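Local structure of Non-reducing end beta-L-arabinofuranosidase (Bacteroides thetaiotaomicron, 5MQO) at residues A[43-49]-A[487-492]; A[130-134]-A[212-216]; A[343-349]-A[360-366]; A[580-584]-A[624-630]. The protein is a family GH127 glycoside hydrolase, probably an aceric acidase, that acts on complex plant pectin in a gut bacterium. All blocks are in the same frame, centred on the assembly; numbering follows the deposited sequence.

Contact 1: A[43-49]-A[487-492]; sequences AVHWTNG and GANTLT
At one edge of a seven-stranded antiparallel sheet, strand 44-46 is added to strand 489-494, so that the chain just ahead of helix 50-69 becomes part of a sheet built otherwise from residues 489-577. His45 and Thr490 form the hydrogen-bonded pair: His45 N reaches Thr490 O at 3.1 Å, and Thr490 N reaches His45 O at 3.0 Å. Thr492 N bonds to Ala43 O at 3.0 Å with a nearly straight N-H (164°). Beyond the strand, Thr47 N donates a hydrogen bond to Ala488 O at 3.1 Å, from above the carbonyl plane. The same oxygen lies in the plane of the Trp46 ring, at its edge, 3.4 Å from CE3. Gly487, with no side chain, lets its CA sit 4.0 Å from Trp46 CZ3. On the Trp46 face of the sheet, Leu491 CG lies opposite its backbone N (chi1 164°), and CD1 reaches Val44 CG2 at 3.7 Å in a buried layer beside Tyr474. Tyr474 OH satisfies Asn489 OD1 there, while ND2 makes weak bonds to Gly487 O and Gln505 OE1. His45 and Thr490 point to the other, partly exposed face. Backbone bonds thus fix the register, and the Val44-Leu491 contact adds apolar cover on one face.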
loop_
_atom_site.group_PDB
_atom_site.type_symbol
_atom_site.label_atom_id
_atom_site.label_comp_id
_atom_site.label_asym_id
_atom_site.label_seq_id
_atom_site.Cartn_x
_atom_site.Cartn_y
_atom_site.Cartn_z
ATOM N N ALA A 43 12.009 4.388 -15.271
ATOM C CA ALA A 43 13.246 3.613 -15.089
ATOM C C ALA A 43 13.099 2.122 -14.809
ATOM O O ALA A 43 13.999 1.366 -15.145
ATOM C CB ALA A 43 14.070 4.233 -13.977
ATOM N N VAL A 44 12.006 1.698 -14.179
ATOM C CA VAL A 44 11.850 0.305 -13.766
ATOM C C VAL A 44 10.690 -0.300 -14.551
ATOM O O VAL A 44 9.610 0.276 -14.562
ATOM C CB VAL A 44 11.616 0.193 -12.235
ATOM C CG1 VAL A 44 11.480 -1.258 -11.787
ATOM C CG2 VAL A 44 12.758 0.855 -11.461
ATOM N N HIS A 45 10.927 -1.418 -15.253
ATOM C CA HIS A 45 9.846 -2.253 -15.829
ATOM C C HIS A 45 9.856 -3.631 -15.155
ATOM O O HIS A 45 10.897 -4.274 -15.108
ATOM C CB HIS A 45 10.012 -2.553 -17.336
ATOM C CG HIS A 45 10.386 -1.389 -18.199
ATOM N ND1 HIS A 45 10.137 -0.075 -17.866
ATOM C CD2 HIS A 45 10.937 -1.362 -19.434
ATOM C CE1 HIS A 45 10.560 0.714 -18.840
ATOM N NE2 HIS A 45 11.040 -0.045 -19.805
ATOM N N TRP A 46 8.697 -4.095 -14.687
ATOM C CA TRP A 46 8.517 -5.514 -14.372
ATOM C C TRP A 46 8.708 -6.316 -15.667
ATOM O O TRP A 46 8.275 -5.872 -16.741
ATOM C CB TRP A 46 7.105 -5.847 -13.832
ATOM C CG TRP A 46 6.697 -5.153 -12.602
ATOM C CD1 TRP A 46 5.577 -4.376 -12.429
ATOM C CD2 TRP A 46 7.393 -5.141 -11.349
ATOM N NE1 TRP A 46 5.535 -3.892 -11.139
ATOM C CE2 TRP A 46 6.632 -4.347 -10.455
ATOM C CE3 TRP A 46 8.579 -5.726 -10.895
ATOM C CZ2 TRP A 46 7.015 -4.126 -9.143
ATOM C CZ3 TRP A 46 8.971 -5.500 -9.582
ATOM C CH2 TRP A 46 8.182 -4.708 -8.717
ATOM N N THR A 47 9.310 -7.503 -15.520
ATOM C CA THR A 47 9.538 -8.459 -16.587
ATOM C C THR A 47 8.767 -9.761 -16.305
ATOM O O THR A 47 7.573 -9.803 -16.549
ATOM C CB THR A 47 11.052 -8.707 -16.782
ATOM O OG1 THR A 47 11.634 -9.130 -15.552
ATOM C CG2 THR A 47 11.754 -7.437 -17.198
ATOM N N ASN A 48 9.429 -10.793 -15.769
ATOM C CA ASN A 48 8.971 -12.200 -15.897
ATOM C C ASN A 48 8.625 -12.829 -14.573
ATOM O O ASN A 48 9.345 -13.713 -14.115
ATOM C CB ASN A 48 10.071 -13.089 -16.530
ATOM C CG ASN A 48 10.637 -12.501 -17.802
ATOM O OD1 ASN A 48 9.906 -12.237 -18.764
ATOM N ND2 ASN A 48 11.949 -12.269 -17.811
ATOM N N GLY A 49 7.537 -12.426 -13.943
ATOM C CA GLY A 49 7.130 -13.149 -12.742
ATOM C C GLY A 49 5.815 -12.672 -12.204
ATOM O O GLY A 49 4.925 -12.301 -12.981
ATOM N N GLY A 487 11.418 -8.544 -7.186
ATOM C CA GLY A 487 10.550 -8.934 -8.304
ATOM C C GLY A 487 11.340 -8.776 -9.600
ATOM O O GLY A 487 12.203 -7.890 -9.715
ATOM N N ALA A 488 11.057 -9.638 -10.572
ATOM C CA ALA A 488 11.811 -9.645 -11.807
ATOM C C ALA A 488 11.586 -8.324 -12.513
ATOM O O ALA A 488 10.437 -7.929 -12.698
ATOM C CB ALA A 488 11.361 -10.785 -12.684
ATOM N N ASN A 489 12.681 -7.648 -12.883
ATOM C CA ASN A 489 12.620 -6.326 -13.475
ATOM C C ASN A 489 13.913 -5.891 -14.186
ATOM O O ASN A 489 14.982 -6.426 -13.928
ATOM C CB ASN A 489 12.281 -5.289 -12.383
ATOM C CG ASN A 489 13.435 -5.056 -11.400
ATOM O OD1 ASN A 489 14.516 -4.566 -11.766
ATOM N ND2 ASN A 489 13.200 -5.374 -10.151
ATOM N N THR A 490 13.789 -4.887 -15.059
ATOM C CA THR A 490 14.918 -4.044 -15.451
ATOM C C THR A 490 14.887 -2.696 -14.715
ATOM O O THR A 490 13.824 -2.151 -14.451
ATOM C CB THR A 490 14.924 -3.739 -16.957
ATOM O OG1 THR A 490 13.715 -3.066 -17.305
ATOM C CG2 THR A 490 15.063 -5.004 -17.772
ATOM N N LEU A 491 16.069 -2.175 -14.394
ATOM C CA LEU A 491 16.250 -0.793 -13.977
ATOM C C LEU A 491 17.317 -0.127 -14.829
ATOM O O LEU A 491 18.443 -0.623 -14.873
ATOM C CB LEU A 491 16.698 -0.737 -12.525
ATOM C CG LEU A 491 17.301 0.577 -12.008
ATOM C CD1 LEU A 491 16.317 1.732 -12.146
ATOM C CD2 LEU A 491 17.703 0.389 -10.562
ATOM N N THR A 492 16.957 0.990 -15.477
ATOM C CA THR A 492 17.910 1.898 -16.131
ATOM C C THR A 492 17.713 3.327 -15.604
ATOM O O THR A 492 16.759 4.021 -15.959
ATOM C CB THR A 492 17.787 1.866 -17.668
ATOM O OG1 THR A 492 16.558 2.458 -18.057
ATOM C CG2 THR A 492 17.777 0.422 -18.199
#

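Contact 2: A[130-134]-A[212-216]; sequences IACVV and TLFDA
Val134 N donates to Ile130 O at 2.8 Å, the helical bond that places these two residues one turn apart where they meet segment 212-216. The helices belong to the catalytic domain of a GH127 enzyme, a fold known in the family as an (α/α)6 barrel. The short segments run in broadly the same direction, 29° apart, with axes 9.8 Å from each other. No hydrogen bond crosses between them, and the join is made by branched side chains. Ile130 does most of the work, its CB directed toward the other helix. Its CG2, set trans to the backbone N by a chi1 of -66° for CG1, presses on Thr212, 3.4 Å from OG1 and close to the methyl CG2 as well. The other branch turns to Leu213, Ile130 CG1 lying 3.8 Å from Leu213 CB. A threonine suits this partly exposed position, offering a methyl to the isoleucine and a hydroxyl beside it. One turn on, small Ala216 allows Val133 and Val134 to approach. Around this seam, His204 of helix 192-208 touches Ile130, Thr212 and Leu213, while Met107 of helix 102-117 touches Ile130 and Leu213. Next to them, Val133 CG1 rests 4.1 Å from Leu213 CD1 and 4.4 Å from Ala216 CB.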
loop_
_atom_site.group_PDB
_atom_site.type_symbol
_atom_site.label_atom_id
_atom_site.label_comp_id
_atom_site.label_asym_id
_atom_site.label_seq_id
_atom_site.Cartn_x
_atom_site.Cartn_y
_atom_site.Cartn_z
ATOM N N ILE A 130 -6.803 15.110 -21.964
ATOM C CA ILE A 130 -6.227 16.411 -21.626
ATOM C C ILE A 130 -6.895 17.581 -22.392
ATOM O O ILE A 130 -7.216 18.612 -21.790
ATOM C CB ILE A 130 -4.703 16.388 -21.879
ATOM C CG1 ILE A 130 -4.029 15.417 -20.907
ATOM C CG2 ILE A 130 -4.088 17.770 -21.744
ATOM C CD1 ILE A 130 -2.683 14.906 -21.383
ATOM N N ALA A 131 -7.105 17.429 -23.701
ATOM C CA ALA A 131 -7.813 18.448 -24.500
ATOM C C ALA A 131 -9.174 18.852 -23.918
ATOM O O ALA A 131 -9.514 20.031 -23.910
ATOM C CB ALA A 131 -7.993 17.963 -25.928
ATOM N N CYS A 132 -9.942 17.867 -23.446
ATOM C CA CYS A 132 -11.243 18.116 -22.801
ATOM C C CYS A 132 -11.090 18.833 -21.477
ATOM O O CYS A 132 -11.893 19.710 -21.145
ATOM C CB CYS A 132 -11.992 16.812 -22.530
ATOM S SG CYS A 132 -12.379 15.836 -23.988
ATOM N N VAL A 133 -10.081 18.429 -20.709
ATOM C CA VAL A 133 -9.782 19.069 -19.428
ATOM C C VAL A 133 -9.408 20.541 -19.647
ATOM O O VAL A 133 -9.981 21.421 -18.995
ATOM C CB VAL A 133 -8.658 18.326 -18.669
ATOM C CG1 VAL A 133 -8.155 19.137 -17.481
ATOM C CG2 VAL A 133 -9.142 16.967 -18.192
ATOM N N VAL A 134 -8.475 20.791 -20.573
ATOM C CA VAL A 134 -7.965 22.157 -20.857
ATOM C C VAL A 134 -9.078 23.070 -21.385
ATOM O O VAL A 134 -9.172 24.228 -20.980
ATOM C CB VAL A 134 -6.750 22.139 -21.840
ATOM C CG1 VAL A 134 -6.382 23.542 -22.347
ATOM C CG2 VAL A 134 -5.537 21.506 -21.172
ATOM N N THR A 212 1.268 19.924 -21.348
ATOM C CA THR A 212 -0.140 20.133 -21.669
ATOM C C THR A 212 -1.076 19.988 -20.433
ATOM O O THR A 212 -1.843 20.907 -20.134
ATOM C CB THR A 212 -0.551 19.285 -22.929
ATOM O OG1 THR A 212 -1.824 19.710 -23.425
ATOM C CG2 THR A 212 -0.571 17.765 -22.695
ATOM N N LEU A 213 -0.974 18.883 -19.689
ATOM C CA LEU A 213 -1.812 18.702 -18.496
ATOM C C LEU A 213 -1.198 19.395 -17.291
ATOM O O LEU A 213 -1.924 19.909 -16.435
ATOM C CB LEU A 213 -2.041 17.218 -18.160
ATOM C CG LEU A 213 -3.048 16.979 -17.010
ATOM C CD1 LEU A 213 -4.404 17.600 -17.297
ATOM C CD2 LEU A 213 -3.211 15.507 -16.678
ATOM N N PHE A 214 0.129 19.387 -17.209
ATOM C CA PHE A 214 0.836 20.047 -16.104
ATOM C C PHE A 214 0.413 21.498 -15.876
ATOM O O PHE A 214 0.149 21.909 -14.740
ATOM C CB PHE A 214 2.335 20.001 -16.355
ATOM C CG PHE A 214 3.159 20.439 -15.186
ATOM C CD1 PHE A 214 3.069 19.773 -13.978
ATOM C CD2 PHE A 214 4.033 21.514 -15.294
ATOM C CE1 PHE A 214 3.834 20.152 -12.902
ATOM C CE2 PHE A 214 4.803 21.906 -14.213
ATOM C CZ PHE A 214 4.709 21.215 -13.013
ATOM N N ASP A 215 0.342 22.268 -16.962
ATOM C CA ASP A 215 -0.087 23.672 -16.891
ATOM C C ASP A 215 -1.520 23.774 -16.376
ATOM O O ASP A 215 -1.817 24.651 -15.591
ATOM C CB ASP A 215 0.116 24.403 -18.238
ATOM C CG ASP A 215 1.622 24.611 -18.589
ATOM O OD1 ASP A 215 2.434 24.958 -17.701
ATOM O OD2 ASP A 215 1.998 24.448 -19.762
ATOM N N ALA A 216 -2.384 22.843 -16.761
ATOM C CA ALA A 216 -3.728 22.735 -16.145
ATOM C C ALA A 216 -3.661 22.507 -14.640
ATOM O O ALA A 216 -4.420 23.095 -13.891
ATOM C CB ALA A 216 -4.572 21.641 -16.797
#

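Contact 3: A[343-349]-A[360-366]; sequences ALYDGTS and IQKVHQS
Gly347 and Val363 are joined by two backbone bonds, Val363 N to Gly347 O at 2.8 Å and Gly347 N to Val363 O at 3.2 Å. Both donors stand well above the carbonyl planes they meet, in keeping with strongly twisted strands whose short axes are 123° apart. Further out, Ser349 N reaches Gln361 O at 2.9 Å, in the carbonyl plane, and Gln361 N returns a bond to Ser349 O. At the other end Leu344 and Ser366 exchange two bonds, both in the carbonyl plane, with Ser366 N to Leu344 O at 2.9 Å. At the corner between, Gln365 adopts left-handed backbone angles, and Gln365 N bonds to Tyr345 O.

Val363 is the apolar centre of one face. With CG1 trans to the carbonyl carbon (chi1 -55°), that methyl lies 3.5 Å from Ser349 CB, while CG2 faces Leu344 CD1 at 4.1 Å. Gly347 between them carries no side chain, which suits a place already occupied by leucine and valine methyls. On the opposite face Thr348 CB meets, at 3.7 Å, the CG2 methyl of Ile360, which stands just before the strand.

Outside the pair, Asp346 makes a salt bridge with Arg444, which also bonds Tyr345 O. Ser349 OG bonds to the carboxylate (OD2) of Asp279, Gln361 OE1 to the backbone N of the same residue, and His364 N to Asp280 OD1.

The whole is a two-stranded antiparallel beta hairpin, interrupted where its strands turn: Ala343 and Leu344 facing Ser366 fit a classic beta bulge, and Gln365 and Ser366 facing Leu344 a G1 beta bulge.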
loop_
_atom_site.group_PDB
_atom_site.type_symbol
_atom_site.label_atom_id
_atom_site.label_comp_id
_atom_site.label_asym_id
_atom_site.label_seq_id
_atom_site.Cartn_x
_atom_site.Cartn_y
_atom_site.Cartn_z
ATOM N N ALA A 343 -10.400 -1.094 12.034
ATOM C CA ALA A 343 -11.136 -2.159 12.678
ATOM C C ALA A 343 -12.630 -1.951 12.821
ATOM O O ALA A 343 -13.340 -2.921 13.097
ATOM C CB ALA A 343 -10.588 -2.300 14.078
ATOM N N LEU A 344 -13.107 -0.701 12.735
ATOM C CA LEU A 344 -14.500 -0.368 13.108
ATOM C C LEU A 344 -15.194 0.210 11.916
ATOM O O LEU A 344 -14.717 1.166 11.326
ATOM C CB LEU A 344 -14.584 0.640 14.259
ATOM C CG LEU A 344 -13.728 0.407 15.509
ATOM C CD1 LEU A 344 -13.636 1.678 16.330
ATOM C CD2 LEU A 344 -14.223 -0.731 16.381
ATOM N N TYR A 345 -16.319 -0.398 11.569
ATOM C CA TYR A 345 -17.313 0.215 10.688
ATOM C C TYR A 345 -17.847 1.474 11.399
ATOM O O TYR A 345 -17.870 2.549 10.809
ATOM C CB TYR A 345 -18.473 -0.775 10.390
ATOM C CG TYR A 345 -18.160 -1.888 9.366
ATOM C CD1 TYR A 345 -17.182 -2.866 9.603
ATOM C CD2 TYR A 345 -18.870 -1.968 8.160
ATOM C CE1 TYR A 345 -16.915 -3.856 8.660
ATOM C CE2 TYR A 345 -18.610 -2.961 7.234
ATOM C CZ TYR A 345 -17.636 -3.899 7.483
ATOM O OH TYR A 345 -17.390 -4.868 6.552
ATOM N N ASP A 346 -18.272 1.330 12.655
ATOM C CA ASP A 346 -18.797 2.433 13.452
ATOM C C ASP A 346 -18.312 2.274 14.872
ATOM O O ASP A 346 -18.122 1.166 15.309
ATOM C CB ASP A 346 -20.328 2.406 13.508
ATOM C CG ASP A 346 -20.994 2.437 12.139
ATOM O OD1 ASP A 346 -20.915 3.433 11.368
ATOM O OD2 ASP A 346 -21.669 1.446 11.853
ATOM N N GLY A 347 -18.150 3.353 15.617
ATOM C CA GLY A 347 -17.809 3.241 17.031
ATOM C C GLY A 347 -17.690 4.590 17.718
ATOM O O GLY A 347 -18.174 5.619 17.206
ATOM N N THR A 348 -17.023 4.592 18.869
ATOM C CA THR A 348 -16.841 5.804 19.660
ATOM C C THR A 348 -15.367 6.001 19.997
ATOM O O THR A 348 -14.659 5.037 20.199
ATOM C CB THR A 348 -17.650 5.746 20.962
ATOM O OG1 THR A 348 -17.452 4.478 21.591
ATOM C CG2 THR A 348 -19.104 5.892 20.675
ATOM N N SER A 349 -14.942 7.265 20.040
ATOM C CA SER A 349 -13.600 7.692 20.441
ATOM C C SER A 349 -13.657 8.851 21.482
ATOM O O SER A 349 -14.398 9.833 21.297
ATOM C CB SER A 349 -12.821 8.159 19.219
ATOM O OG SER A 349 -11.472 8.416 19.548
ATOM N N ILE A 360 -17.291 12.222 24.092
ATOM C CA ILE A 360 -17.268 10.945 23.363
ATOM C C ILE A 360 -17.955 11.083 22.002
ATOM O O ILE A 360 -19.150 11.331 21.921
ATOM C CB ILE A 360 -17.914 9.815 24.180
ATOM C CG1 ILE A 360 -17.179 9.663 25.515
ATOM C CG2 ILE A 360 -17.884 8.496 23.402
ATOM C CD1 ILE A 360 -17.903 8.798 26.514
ATOM N N GLN A 361 -17.189 10.912 20.929
ATOM C CA GLN A 361 -17.694 11.152 19.580
ATOM C C GLN A 361 -17.878 9.851 18.827
ATOM O O GLN A 361 -17.246 8.866 19.153
ATOM C CB GLN A 361 -16.693 11.988 18.815
ATOM C CG GLN A 361 -16.475 13.399 19.341
ATOM C CD GLN A 361 -15.306 14.094 18.666
ATOM O OE1 GLN A 361 -14.519 13.476 17.922
ATOM N NE2 GLN A 361 -15.174 15.367 18.933
ATOM N N LYS A 362 -18.729 9.855 17.806
ATOM C CA LYS A 362 -18.759 8.765 16.814
ATOM C C LYS A 362 -17.541 8.799 15.867
ATOM O O LYS A 362 -17.045 9.864 15.518
ATOM C CB LYS A 362 -20.075 8.752 16.019
ATOM C CG LYS A 362 -21.238 8.166 16.819
ATOM C CD LYS A 362 -22.593 8.675 16.358
ATOM C CE LYS A 362 -22.853 8.309 14.910
ATOM N NZ LYS A 362 -23.863 9.218 14.320
ATOM N N VAL A 363 -17.065 7.605 15.493
ATOM C CA VAL A 363 -16.072 7.423 14.416
ATOM C C VAL A 363 -16.663 6.466 13.386
ATOM O O VAL A 363 -17.680 5.829 13.632
ATOM C CB VAL A 363 -14.709 6.908 14.951
ATOM C CG1 VAL A 363 -14.190 7.824 16.042
ATOM C CG2 VAL A 363 -14.788 5.481 15.493
ATOM N N HIS A 364 -16.039 6.360 12.227
ATOM C CA HIS A 364 -16.474 5.381 11.216
ATOM C C HIS A 364 -15.317 5.027 10.281
ATOM O O HIS A 364 -14.487 5.866 10.002
ATOM C CB HIS A 364 -17.710 5.881 10.433
ATOM C CG HIS A 364 -17.412 6.970 9.435
ATOM N ND1 HIS A 364 -16.668 8.091 9.747
ATOM C CD2 HIS A 364 -17.770 7.111 8.133
ATOM C CE1 HIS A 364 -16.580 8.871 8.688
ATOM N NE2 HIS A 364 -17.233 8.297 7.691
ATOM N N GLN A 365 -15.266 3.780 9.829
ATOM C CA GLN A 365 -14.238 3.305 8.902
ATOM C C GLN A 365 -12.907 3.682 9.520
ATOM O O GLN A 365 -12.045 4.341 8.911
ATOM C CB GLN A 365 -14.461 3.906 7.513
ATOM C CG GLN A 365 -15.942 4.044 7.155
ATOM C CD GLN A 365 -16.229 4.077 5.669
ATOM O OE1 GLN A 365 -15.386 4.446 4.864
ATOM N NE2 GLN A 365 -17.430 3.668 5.302
ATOM N N SER A 366 -12.778 3.227 10.763
ATOM C CA SER A 366 -11.908 3.846 11.737
ATOM C C SER A 366 -11.018 2.909 12.554
ATOM O O SER A 366 -11.342 1.730 12.799
ATOM C CB SER A 366 -12.763 4.666 12.710
ATOM O OG SER A 366 -11.998 5.169 13.783
#

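Contact 4: A[580-584]-A[624-630]; sequences PVCLL and IPADIKL
Val581 and Leu583 of strand 581-584 meet residues 624-630 through their side chains, with no hydrogen bond across. Val581 and Leu630 cross at about a right angle, CG1 of the valine 3.8 Å from CD1 of the leucine. Leu583, alternating with Cys582 and so pointing the same way as Val581, spreads its two methyls: CD2 lies 4.2 Å from Ile624 CG2 and equally far from Ile628 CG2, while CD1 approaches Leu630 CD1.

Contacts of methyls with backbone oxygens form a second group. Leu583 CG lies opposite its carbonyl carbon (chi1 -86°), and from there CD2 reaches Ala626 O at 3.3 Å; Val581 CG2 lies 3.8 Å from Leu630 O.

Hydrogen bonding shapes the partner rather than the join. Ile628 N bonds to Pro625 O at 3.0 Å, closing a type I turn that brings Ile624 and Ile628 to the same leucine. Pro625 contributes its carbonyl, a role proline can fill despite having no N-H.

Strands 581-584 and 622-625 belong to the large mixed sheet, the second segment leaving it at the turn, and Val597 of strand 596-601 touches Leu583 and Ile624 alike. The chemistry implies a join by dispersion and shape, with a strand's aliphatic face seated against the turn and the residues flanking it.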
loop_
_atom_site.group_PDB
_atom_site.type_symbol
_atom_site.label_atom_id
_atom_site.label_comp_id
_atom_site.label_asym_id
_atom_site.label_seq_id
_atom_site.Cartn_x
_atom_site.Cartn_y
_atom_site.Cartn_z
ATOM N N PRO A 580 11.127 -20.100 4.679
ATOM C CA PRO A 580 10.298 -21.186 5.228
ATOM C C PRO A 580 8.868 -20.752 5.518
ATOM O O PRO A 580 8.546 -19.577 5.398
ATOM C CB PRO A 580 10.981 -21.493 6.551
ATOM C CG PRO A 580 11.485 -20.148 6.999
ATOM C CD PRO A 580 11.949 -19.456 5.720
ATOM N N VAL A 581 8.029 -21.713 5.889
ATOM C CA VAL A 581 6.651 -21.459 6.311
ATOM C C VAL A 581 6.736 -20.994 7.740
ATOM O O VAL A 581 7.453 -21.604 8.522
ATOM C CB VAL A 581 5.793 -22.735 6.215
ATOM C CG1 VAL A 581 4.535 -22.650 7.059
ATOM C CG2 VAL A 581 5.433 -23.025 4.767
ATOM N N CYS A 582 6.036 -19.900 8.059
ATOM C CA CYS A 582 5.974 -19.363 9.430
ATOM C C CYS A 582 4.595 -19.396 10.008
ATOM O O CYS A 582 3.620 -19.137 9.302
ATOM C CB CYS A 582 6.453 -17.925 9.506
ATOM S SG CYS A 582 8.216 -17.930 9.461
ATOM N N LEU A 583 4.552 -19.691 11.308
ATOM C CA LEU A 583 3.347 -19.631 12.102
ATOM C C LEU A 583 3.547 -18.473 13.054
ATOM O O LEU A 583 4.544 -18.444 13.754
ATOM C CB LEU A 583 3.145 -20.939 12.865
ATOM C CG LEU A 583 2.410 -22.045 12.088
ATOM C CD1 LEU A 583 3.049 -22.341 10.736
ATOM C CD2 LEU A 583 2.347 -23.311 12.925
ATOM N N LEU A 584 2.620 -17.513 13.069
ATOM C CA LEU A 584 2.771 -16.327 13.874
ATOM C C LEU A 584 1.658 -16.299 14.894
ATOM O O LEU A 584 0.541 -16.690 14.576
ATOM C CB LEU A 584 2.692 -15.068 12.997
ATOM C CG LEU A 584 3.903 -14.666 12.138
ATOM C CD1 LEU A 584 4.154 -15.675 11.042
ATOM C CD2 LEU A 584 3.679 -13.310 11.503
ATOM N N ILE A 624 -4.827 -25.892 13.649
ATOM C CA ILE A 624 -3.478 -25.993 13.148
ATOM C C ILE A 624 -2.571 -26.428 14.312
ATOM O O ILE A 624 -2.364 -25.647 15.233
ATOM C CB ILE A 624 -3.029 -24.635 12.597
ATOM C CG1 ILE A 624 -3.944 -24.185 11.452
ATOM C CG2 ILE A 624 -1.581 -24.686 12.157
ATOM C CD1 ILE A 624 -4.099 -25.192 10.314
ATOM N N PRO A 625 -2.026 -27.664 14.287
ATOM C CA PRO A 625 -1.033 -27.968 15.304
ATOM C C PRO A 625 0.213 -27.141 15.076
ATOM O O PRO A 625 0.549 -26.864 13.917
ATOM C CB PRO A 625 -0.739 -29.456 15.096
ATOM C CG PRO A 625 -1.159 -29.748 13.731
ATOM C CD PRO A 625 -2.242 -28.799 13.375
ATOM N N ALA A 626 0.887 -26.755 16.163
ATOM C CA ALA A 626 2.067 -25.832 16.095
ATOM C C ALA A 626 3.250 -26.337 15.275
ATOM O O ALA A 626 3.959 -25.546 14.674
ATOM C CB ALA A 626 2.541 -25.468 17.490
ATOM N N ASP A 627 3.431 -27.657 15.277
ATOM C CA ASP A 627 4.442 -28.369 14.504
ATOM C C ASP A 627 3.885 -28.979 13.222
ATOM O O ASP A 627 4.437 -29.957 12.722
ATOM C CB ASP A 627 5.073 -29.490 15.371
ATOM C CG ASP A 627 4.138 -30.718 15.587
ATOM O OD1 ASP A 627 2.922 -30.709 15.232
ATOM O OD2 ASP A 627 4.644 -31.719 16.134
ATOM N N ILE A 628 2.785 -28.445 12.696
ATOM C CA ILE A 628 2.272 -28.900 11.400
ATOM C C ILE A 628 3.374 -28.755 10.354
ATOM O O ILE A 628 4.207 -27.847 10.445
ATOM C CB ILE A 628 1.001 -28.123 10.966
ATOM C CG1 ILE A 628 0.332 -28.821 9.767
ATOM C CG2 ILE A 628 1.316 -26.651 10.672
ATOM C CD1 ILE A 628 -0.815 -28.057 9.151
ATOM N N LYS A 629 3.405 -29.673 9.394
ATOM C CA LYS A 629 4.303 -29.553 8.246
ATOM C C LYS A 629 3.487 -29.190 7.014
ATOM O O LYS A 629 2.677 -29.984 6.536
ATOM C CB LYS A 629 5.181 -30.806 8.061
ATOM C CG LYS A 629 6.522 -30.650 8.800
ATOM C CD LYS A 629 7.182 -31.980 9.169
ATOM C CE LYS A 629 7.835 -31.954 10.558
ATOM N NZ LYS A 629 8.583 -33.223 10.828
ATOM N N LEU A 630 3.706 -27.952 6.554
ATOM C CA LEU A 630 3.013 -27.355 5.416
ATOM C C LEU A 630 3.938 -27.317 4.224
ATOM O O LEU A 630 5.077 -26.810 4.324
ATOM C CB LEU A 630 2.557 -25.924 5.750
ATOM C CG LEU A 630 1.324 -25.852 6.661
ATOM C CD1 LEU A 630 1.155 -24.459 7.258
ATOM C CD2 LEU A 630 0.055 -26.285 5.926
#

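Overall arrangement
The four contacts are separate sites, and no two touch. Contacts 2 and 3 lie in the catalytic domain, the first between barrel helices and the second in a hairpin, their centres 40 Å apart. Contact 1 encloses both along the chain, since residues 43-49 and 487-492 bracket them; it ties the strand before helix 50-69 to the sheet built from residues 489-577, about 18 Å from contact 2 at the nearest atoms. Contact 4 follows later in sequence, within the C-terminal domain, and comes nearest to contact 1, about 17 Å between closest atoms, and to contact 3, about 18 Å. Contacts 2 and 4, with centres 55 Å apart, stand on opposite sides of the chain's centre.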